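PDB 1R6V: fervidolysin from Fervidobacterium pennivorans, which breaks keratin down into peptides as a subtilisin-like serine protease, allowing its bacterium to grow on native feathers. Local coordinates for residues A[337-342]-A[409-414]; A[445-450]-A[543-548]; A[500-505]-A[552-557]. The protein carries 1 engineered substitution. All blocks are in the same frame, centred on the assembly; numbering follows the deposited sequence.

Contact 1, in the subtilisin-like catalytic domain, closes before the other two open; the segments of contacts 2 and 3 alternate along the chain. It packs a strand of the alpha/beta sheet against a helix, its centre about 20 Å from that of contact 2 and its nearest atoms about 7 Å away, without touch. Contacts 2 and 3, centres about 22 Å apart, belong to the first sandwich and meet directly in its interior, CZ of Phe-450 packing 3.9 Å from CD1 of Ile-500. Centres of contacts 1 and 3 lie about 34 Å apart. All three are away from the calcium site and probable charge relay residues, and none has hydrogen bonds between its paired segments.

Contact 1 (A[337-342]-A[409-414]); sequences GVSVGA and LLENTA
The alpha/beta architecture of the subtilisin-like catalytic domain appears here in its elementary form: strand 338-342 turns Ser-339 and Val-340 toward helix 409-413. The two short axes approach to 8.0 Å and cross at 64°. The last turn of the helix has a side-chain bond of its own, OG1 of Thr-413 donating to O of Leu-409 over 2.8 Å with the donor tilted 29° from the carbonyl plane.

The polar half of the contact belongs to Glu-411. Extended beyond CG (chi2 172°), its side chain runs toward the strand until OE2 sits 3.1 Å from CB of Ser-339, a close approach to carbon and not a hydrogen bond. The hydroxyl of Ser-339 is engaged by the carbonyl of Gln-315 in strand 314-322. The buried carboxylate is instead balanced within its own helix, OE1 by Lys-408 and OE2 by Arg-407, two salt bridges that should favour its charged form. Shortening Glu-411 to an alanine is likely to leave Lys-408 and Arg-407 without this shared carboxylate and to open a gap beside CB of Ser-339.

Val-340 carries the apolar half, and it also meets Val-387 on helix 380-397, the helix that bears the presumed nucleophile Ser-381. Its CG1, anti to the carbonyl carbon and so beside the backbone N, points at helix 409-413. This one methyl lies 4.3 Å from CB of Leu-410 and 4.3 Å from CB of Ala-414, with CG of Glu-411 also close by, and comes to 4.0 Å from O of Leu-410.

Contact 2 (A[445-450]-A[543-548]); sequences GGVEEF and VSPDAT
Ser-544 O accepts the N-H of Ala-547 at 2.9 Å, closing a type I beta turn, and the carbon of that same carbonyl is where Val-447 lands: CG1 of Val-447 lies 3.4 Å from C of Ser-544. A second methyl, CG2 of Val-447, reaches CG1 of Val-543 at 4.1 Å, the two valines crossing at about a right angle. The turn is held further by OG of Ser-544, which accepts from N of Asp-546 in an ST turn.

Phe-450 makes the aromatic half of the contact. With CG anti to the backbone N (chi1 174°), its ring is carried over to Val-543, whose CG2 stands 3.7 Å from the ring centroid and only 12° off the normal, a well-centred CH-pi contact over one face. Met-470 and Ile-500, from the other sheet of the Ig-like sandwich, also pack on this ring. On the backbone, CA of Phe-450 approaches O of Thr-548 at 3.2 Å in a CA-H...O contact, close to where strand 549-553 comes alongside strand 446-455.

Val-447, Glu-448 and Phe-450 make backbone hydrogen bonds with strand 487-494 instead, and Glu-449 pairs with Arg-489 there. What joins 543-548 to 445-450 is therefore methyl, ring and polarised C-H contacts, an association that depends on fit of shape more than on matched donors and acceptors.

Contact 3 (A[500-505]-A[552-557]); sequences IFVGGP and VNFNST
Val-502 and Phe-554 bring together the two sheets of the first beta-sandwich, Phe-554 from just past the end of strand 549-553, in a worked example of how such folds are held: strand 496-505 belongs to one sheet and strand 549-553 to the other, and no hydrogen bond passes between 500-505 and 552-557. The nearest CA atoms, those of Gly-504 and Phe-554, remain 8.2 Å apart, so that side chains must fill the interval.

The aliphatic contacts come from the two branches of Val-502. CG2 meets CG2 of Val-552 at 4.1 Å, the two side chains sliding past each other in opposite directions. CG1, anti to the backbone N (chi1 -176°), is thereby directed to the phenylalanine and lies 4.0 Å from CZ of Phe-554. One valine thus serves two partners that stand two residues apart on the opposing segment.

Contacts between the aromatic ring and the backbone form the second class. The far end of the Phe-554 ring comes against the main chain of the two glycines: C of Gly-503 lies at the ring edge, near its plane, 4.3 Å from CZ, whereas CA of Gly-504 approaches CE2 obliquely at 3.5 Å. CD of Pro-505 adds a looser touch. At Gly-504 it is CA itself that the ring meets; a CB there would press on CD of Pro-505, not on the ring.

Aromatic pairing makes a third class, since Phe-554 also packs edge-to-face with Phe-669 of the second sandwich. Within the first sandwich, Val-454 of strand 446-455 touches Val-502, Val-552 and Phe-554, while Val-466 of strand 466-471 reaches both Val-502 and Phe-554; Ala-536 and Phe-538 of strand 535-543 pack on Val-552.

Contact 1 (A[337-342]-A[409-414])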
loop_
_atom_site.group_PDB
_atom_site.type_symbol
_atom_site.label_atom_id
_atom_site.label_comp_id
_atom_site.label_asym_id
_atom_site.label_seq_id
_atom_site.Cartn_x
_atom_site.Cartn_y
_atom_site.Cartn_z
ATOM N N GLY A 337 0.485 5.869 -13.514
ATOM C CA GLY A 337 1.185 6.387 -12.350
ATOM C C GLY A 337 2.651 6.725 -12.567
ATOM O O GLY A 337 3.272 7.340 -11.700
ATOM N N VAL A 338 3.213 6.347 -13.712
ATOM C CA VAL A 338 4.621 6.632 -13.982
ATOM C C VAL A 338 4.874 8.131 -14.089
ATOM O O VAL A 338 4.198 8.820 -14.857
ATOM C CB VAL A 338 5.094 5.959 -15.299
ATOM C CG1 VAL A 338 6.525 6.362 -15.618
ATOM C CG2 VAL A 338 4.983 4.453 -15.178
ATOM N N SER A 339 5.843 8.636 -13.326
ATOM C CA SER A 339 6.166 10.066 -13.380
ATOM C C SER A 339 7.186 10.352 -14.478
ATOM O O SER A 339 6.954 11.198 -15.342
ATOM C CB SER A 339 6.710 10.566 -12.027
ATOM O OG SER A 339 7.894 9.880 -11.679
ATOM N N VAL A 340 8.314 9.645 -14.445
ATOM C CA VAL A 340 9.372 9.836 -15.432
ATOM C C VAL A 340 10.113 8.519 -15.689
ATOM O O VAL A 340 9.934 7.534 -14.968
ATOM C CB VAL A 340 10.441 10.868 -14.955
ATOM C CG1 VAL A 340 9.793 12.238 -14.712
ATOM C CG2 VAL A 340 11.127 10.368 -13.676
ATOM N N GLY A 341 10.927 8.521 -16.736
ATOM C CA GLY A 341 11.730 7.352 -17.035
ATOM C C GLY A 341 13.187 7.753 -16.866
ATOM O O GLY A 341 13.527 8.945 -16.844
ATOM N N ALA A 342 14.064 6.767 -16.729
ATOM C CA ALA A 342 15.488 7.052 -16.588
ATOM C C ALA A 342 16.243 5.882 -17.187
ATOM O O ALA A 342 15.662 4.820 -17.399
ATOM C CB ALA A 342 15.879 7.226 -15.091
ATOM N N LEU A 409 8.884 19.134 -10.286
ATOM C CA LEU A 409 10.048 19.720 -10.940
ATOM C C LEU A 409 10.579 18.711 -11.947
ATOM O O LEU A 409 10.909 19.056 -13.084
ATOM C CB LEU A 409 11.133 20.056 -9.917
ATOM C CG LEU A 409 12.436 20.650 -10.483
ATOM C CD1 LEU A 409 12.156 21.851 -11.425
ATOM C CD2 LEU A 409 13.309 21.083 -9.325
ATOM N N LEU A 410 10.657 17.450 -11.531
ATOM C CA LEU A 410 11.130 16.414 -12.442
ATOM C C LEU A 410 10.242 16.268 -13.671
ATOM O O LEU A 410 10.738 16.133 -14.791
ATOM C CB LEU A 410 11.186 15.057 -11.736
ATOM C CG LEU A 410 12.174 14.929 -10.585
ATOM C CD1 LEU A 410 12.077 13.523 -10.045
ATOM C CD2 LEU A 410 13.560 15.251 -11.022
ATOM N N GLU A 411 8.927 16.266 -13.462
ATOM C CA GLU A 411 7.988 16.097 -14.557
ATOM C C GLU A 411 7.970 17.311 -15.479
ATOM O O GLU A 411 7.885 17.161 -16.697
ATOM C CB GLU A 411 6.594 15.812 -14.003
ATOM C CG GLU A 411 6.511 14.446 -13.291
ATOM C CD GLU A 411 5.205 14.221 -12.557
ATOM O OE1 GLU A 411 4.319 15.106 -12.594
ATOM O OE2 GLU A 411 5.070 13.144 -11.929
ATOM N N ASN A 412 8.082 18.503 -14.898
ATOM C CA ASN A 412 8.081 19.726 -15.693
ATOM C C ASN A 412 9.335 19.906 -16.541
ATOM O O ASN A 412 9.298 20.631 -17.543
ATOM C CB ASN A 412 7.920 20.959 -14.794
ATOM C CG ASN A 412 6.546 21.048 -14.161
ATOM O OD1 ASN A 412 5.606 20.381 -14.590
ATOM N ND2 ASN A 412 6.421 21.891 -13.140
ATOM N N THR A 413 10.430 19.247 -16.169
ATOM C CA THR A 413 11.681 19.399 -16.908
ATOM C C THR A 413 12.140 18.172 -17.678
ATOM O O THR A 413 13.219 18.183 -18.293
ATOM C CB THR A 413 12.838 19.853 -15.971
ATOM O OG1 THR A 413 12.996 18.913 -14.892
ATOM C CG2 THR A 413 12.550 21.228 -15.393
ATOM N N ALA A 414 11.322 17.123 -17.662
ATOM C CA ALA A 414 11.670 15.890 -18.365
ATOM C C ALA A 414 11.707 16.123 -19.863
ATOM O O ALA A 414 10.975 16.955 -20.386
ATOM C CB ALA A 414 10.664 14.782 -18.043
#

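Contact 2 (A[445-450]-A[543-548])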
loop_
_atom_site.group_PDB
_atom_site.type_symbol
_atom_site.label_atom_id
_atom_site.label_comp_id
_atom_site.label_asym_id
_atom_site.label_seq_id
_atom_site.Cartn_x
_atom_site.Cartn_y
_atom_site.Cartn_z
ATOM N N GLY A 445 0.942 23.196 -8.831
ATOM C CA GLY A 445 0.960 21.932 -9.546
ATOM C C GLY A 445 0.700 20.733 -8.657
ATOM O O GLY A 445 0.487 19.636 -9.162
ATOM N N GLY A 446 0.722 20.935 -7.344
ATOM C CA GLY A 446 0.471 19.826 -6.428
ATOM C C GLY A 446 -0.081 20.305 -5.102
ATOM O O GLY A 446 -0.171 21.514 -4.859
ATOM N N VAL A 447 -0.495 19.368 -4.251
ATOM C CA VAL A 447 -1.004 19.711 -2.924
ATOM C C VAL A 447 -0.346 18.775 -1.914
ATOM O O VAL A 447 -0.059 17.610 -2.214
ATOM C CB VAL A 447 -2.547 19.562 -2.812
ATOM C CG1 VAL A 447 -3.244 20.595 -3.692
ATOM C CG2 VAL A 447 -2.965 18.158 -3.200
ATOM N N GLU A 448 -0.089 19.293 -0.719
ATOM C CA GLU A 448 0.523 18.480 0.319
ATOM C C GLU A 448 -0.364 17.294 0.651
ATOM O O GLU A 448 0.127 16.192 0.900
ATOM C CB GLU A 448 0.772 19.325 1.571
ATOM C CG GLU A 448 1.960 20.244 1.395
ATOM C CD GLU A 448 2.126 21.219 2.534
ATOM O OE1 GLU A 448 2.057 20.785 3.703
ATOM O OE2 GLU A 448 2.338 22.418 2.251
ATOM N N GLU A 449 -1.672 17.526 0.641
ATOM C CA GLU A 449 -2.618 16.466 0.936
ATOM C C GLU A 449 -4.037 16.754 0.480
ATOM O O GLU A 449 -4.554 17.859 0.651
ATOM C CB GLU A 449 -2.647 16.156 2.439
ATOM C CG GLU A 449 -3.617 15.023 2.783
ATOM C CD GLU A 449 -3.178 14.217 3.991
ATOM O OE1 GLU A 449 -2.242 13.396 3.860
ATOM O OE2 GLU A 449 -3.760 14.416 5.072
ATOM N N PHE A 450 -4.649 15.742 -0.123
ATOM C CA PHE A 450 -6.042 15.810 -0.551
ATOM C C PHE A 450 -6.695 14.616 0.143
ATOM O O PHE A 450 -6.107 13.538 0.185
ATOM C CB PHE A 450 -6.168 15.638 -2.071
ATOM C CG PHE A 450 -7.586 15.557 -2.543
ATOM C CD1 PHE A 450 -8.443 16.650 -2.401
ATOM C CD2 PHE A 450 -8.082 14.370 -3.091
ATOM C CE1 PHE A 450 -9.779 16.562 -2.792
ATOM C CE2 PHE A 450 -9.411 14.263 -3.487
ATOM C CZ PHE A 450 -10.268 15.358 -3.339
ATOM N N VAL A 543 -9.042 19.771 -7.602
ATOM C CA VAL A 543 -8.212 19.614 -6.416
ATOM C C VAL A 543 -7.174 20.730 -6.433
ATOM O O VAL A 543 -6.575 20.991 -7.466
ATOM C CB VAL A 543 -7.514 18.236 -6.422
ATOM C CG1 VAL A 543 -6.454 18.175 -5.313
ATOM C CG2 VAL A 543 -8.563 17.142 -6.209
ATOM N N SER A 544 -6.981 21.395 -5.297
ATOM C CA SER A 544 -6.010 22.489 -5.207
ATOM C C SER A 544 -5.819 22.853 -3.744
ATOM O O SER A 544 -6.471 22.297 -2.881
ATOM C CB SER A 544 -6.541 23.714 -5.947
ATOM O OG SER A 544 -7.603 24.302 -5.210
ATOM N N PRO A 545 -4.923 23.803 -3.448
ATOM C CA PRO A 545 -4.743 24.158 -2.039
ATOM C C PRO A 545 -6.001 24.765 -1.411
ATOM O O PRO A 545 -6.106 24.856 -0.190
ATOM C CB PRO A 545 -3.550 25.120 -2.072
ATOM C CG PRO A 545 -3.562 25.665 -3.454
ATOM C CD PRO A 545 -3.939 24.481 -4.304
ATOM N N ASP A 546 -6.954 25.162 -2.250
ATOM C CA ASP A 546 -8.215 25.752 -1.790
ATOM C C ASP A 546 -9.323 24.708 -1.728
ATOM O O ASP A 546 -10.426 24.989 -1.267
ATOM C CB ASP A 546 -8.661 26.859 -2.741
ATOM C CG ASP A 546 -7.676 27.991 -2.810
ATOM O OD1 ASP A 546 -7.526 28.570 -3.905
ATOM O OD2 ASP A 546 -7.062 28.306 -1.769
ATOM N N ALA A 547 -9.035 23.509 -2.217
ATOM C CA ALA A 547 -10.018 22.432 -2.215
ATOM C C ALA A 547 -9.234 21.146 -1.962
ATOM O O ALA A 547 -8.897 20.409 -2.893
ATOM C CB ALA A 547 -10.745 22.377 -3.555
ATOM N N THR A 548 -8.969 20.899 -0.682
ATOM C CA THR A 548 -8.172 19.753 -0.246
ATOM C C THR A 548 -8.952 18.591 0.335
ATOM O O THR A 548 -8.358 17.619 0.816
ATOM C CB THR A 548 -7.160 20.176 0.819
ATOM O OG1 THR A 548 -7.856 20.633 1.983
ATOM C CG2 THR A 548 -6.277 21.302 0.294
#

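Contact 3 (A[500-505]-A[552-557])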
loop_
_atom_site.group_PDB
_atom_site.type_symbol
_atom_site.label_atom_id
_atom_site.label_comp_id
_atom_site.label_asym_id
_atom_site.label_seq_id
_atom_site.Cartn_x
_atom_site.Cartn_y
_atom_site.Cartn_z
ATOM N N ILE A 500 -13.682 11.761 -9.951
ATOM C CA ILE A 500 -13.489 10.932 -8.766
ATOM C C ILE A 500 -14.649 9.967 -8.563
ATOM O O ILE A 500 -15.802 10.389 -8.468
ATOM C CB ILE A 500 -13.326 11.831 -7.511
ATOM C CG1 ILE A 500 -12.125 12.766 -7.693
ATOM C CG2 ILE A 500 -13.087 10.967 -6.274
ATOM C CD1 ILE A 500 -11.911 13.749 -6.540
ATOM N N PHE A 501 -14.328 8.675 -8.504
ATOM C CA PHE A 501 -15.324 7.623 -8.309
ATOM C C PHE A 501 -15.093 6.951 -6.966
ATOM O O PHE A 501 -13.967 6.623 -6.622
ATOM C CB PHE A 501 -15.233 6.598 -9.442
ATOM C CG PHE A 501 -15.399 7.204 -10.808
ATOM C CD1 PHE A 501 -14.311 7.771 -11.470
ATOM C CD2 PHE A 501 -16.649 7.245 -11.417
ATOM C CE1 PHE A 501 -14.468 8.368 -12.718
ATOM C CE2 PHE A 501 -16.814 7.842 -12.666
ATOM C CZ PHE A 501 -15.723 8.403 -13.316
ATOM N N VAL A 502 -16.171 6.769 -6.217
ATOM C CA VAL A 502 -16.128 6.171 -4.886
ATOM C C VAL A 502 -17.028 4.929 -4.890
ATOM O O VAL A 502 -18.162 4.997 -5.354
ATOM C CB VAL A 502 -16.650 7.205 -3.861
ATOM C CG1 VAL A 502 -16.546 6.668 -2.453
ATOM C CG2 VAL A 502 -15.853 8.507 -4.001
ATOM N N GLY A 503 -16.524 3.806 -4.382
ATOM C CA GLY A 503 -17.315 2.581 -4.368
ATOM C C GLY A 503 -17.476 1.939 -2.998
ATOM O O GLY A 503 -16.478 1.688 -2.324
ATOM N N GLY A 504 -18.739 1.660 -2.649
ATOM C CA GLY A 504 -19.193 1.083 -1.382
ATOM C C GLY A 504 -18.254 0.169 -0.659
ATOM O O GLY A 504 -17.245 -0.214 -1.242
ATOM N N PRO A 505 -18.565 -0.239 0.593
ATOM C CA PRO A 505 -17.595 -1.124 1.250
ATOM C C PRO A 505 -17.245 -2.302 0.361
ATOM O O PRO A 505 -18.084 -2.783 -0.393
ATOM C CB PRO A 505 -18.312 -1.552 2.537
ATOM C CG PRO A 505 -19.264 -0.408 2.812
ATOM C CD PRO A 505 -19.775 -0.072 1.420
ATOM N N VAL A 552 -18.105 12.684 1.074
ATOM C CA VAL A 552 -19.103 11.861 0.410
ATOM C C VAL A 552 -20.020 11.265 1.476
ATOM O O VAL A 552 -19.554 10.751 2.496
ATOM C CB VAL A 552 -18.423 10.718 -0.391
ATOM C CG1 VAL A 552 -19.472 9.871 -1.085
ATOM C CG2 VAL A 552 -17.449 11.300 -1.411
ATOM N N ASN A 553 -21.326 11.360 1.253
ATOM C CA ASN A 553 -22.288 10.820 2.204
ATOM C C ASN A 553 -23.096 9.712 1.550
ATOM O O ASN A 553 -23.882 9.956 0.635
ATOM C CB ASN A 553 -23.222 11.928 2.696
ATOM C CG ASN A 553 -22.495 12.982 3.502
ATOM O OD1 ASN A 553 -22.145 12.762 4.660
ATOM N ND2 ASN A 553 -22.249 14.130 2.889
ATOM N N PHE A 554 -22.881 8.486 2.013
ATOM C CA PHE A 554 -23.599 7.337 1.488
ATOM C C PHE A 554 -24.998 7.295 2.104
ATOM O O PHE A 554 -25.233 7.846 3.183
ATOM C CB PHE A 554 -22.854 6.034 1.847
ATOM C CG PHE A 554 -21.754 5.655 0.880
ATOM C CD1 PHE A 554 -21.531 6.391 -0.280
ATOM C CD2 PHE A 554 -20.973 4.527 1.110
ATOM C CE1 PHE A 554 -20.555 6.013 -1.201
ATOM C CE2 PHE A 554 -19.994 4.138 0.192
ATOM C CZ PHE A 554 -19.782 4.883 -0.968
ATOM N N ASN A 555 -25.921 6.657 1.394
ATOM C CA ASN A 555 -27.287 6.465 1.875
ATOM C C ASN A 555 -27.758 5.118 1.333
ATOM O O ASN A 555 -27.183 4.588 0.389
ATOM C CB ASN A 555 -28.234 7.588 1.408
ATOM C CG ASN A 555 -28.308 7.718 -0.108
ATOM O OD1 ASN A 555 -28.620 6.769 -0.815
ATOM N ND2 ASN A 555 -28.024 8.913 -0.607
ATOM N N SER A 556 -28.808 4.569 1.932
ATOM C CA SER A 556 -29.336 3.281 1.499
ATOM C C SER A 556 -30.810 3.147 1.865
ATOM O O SER A 556 -31.361 3.965 2.603
ATOM C CB SER A 556 -28.560 2.144 2.172
ATOM O OG SER A 556 -28.571 2.310 3.581
ATOM N N THR A 557 -31.434 2.105 1.335
ATOM C CA THR A 557 -32.827 1.813 1.633
ATOM C C THR A 557 -32.884 0.363 2.077
ATOM O O THR A 557 -32.159 -0.488 1.558
ATOM C CB THR A 557 -33.746 2.009 0.407
ATOM O OG1 THR A 557 -33.273 1.226 -0.692
ATOM C CG2 THR A 557 -33.782 3.477 0.011
#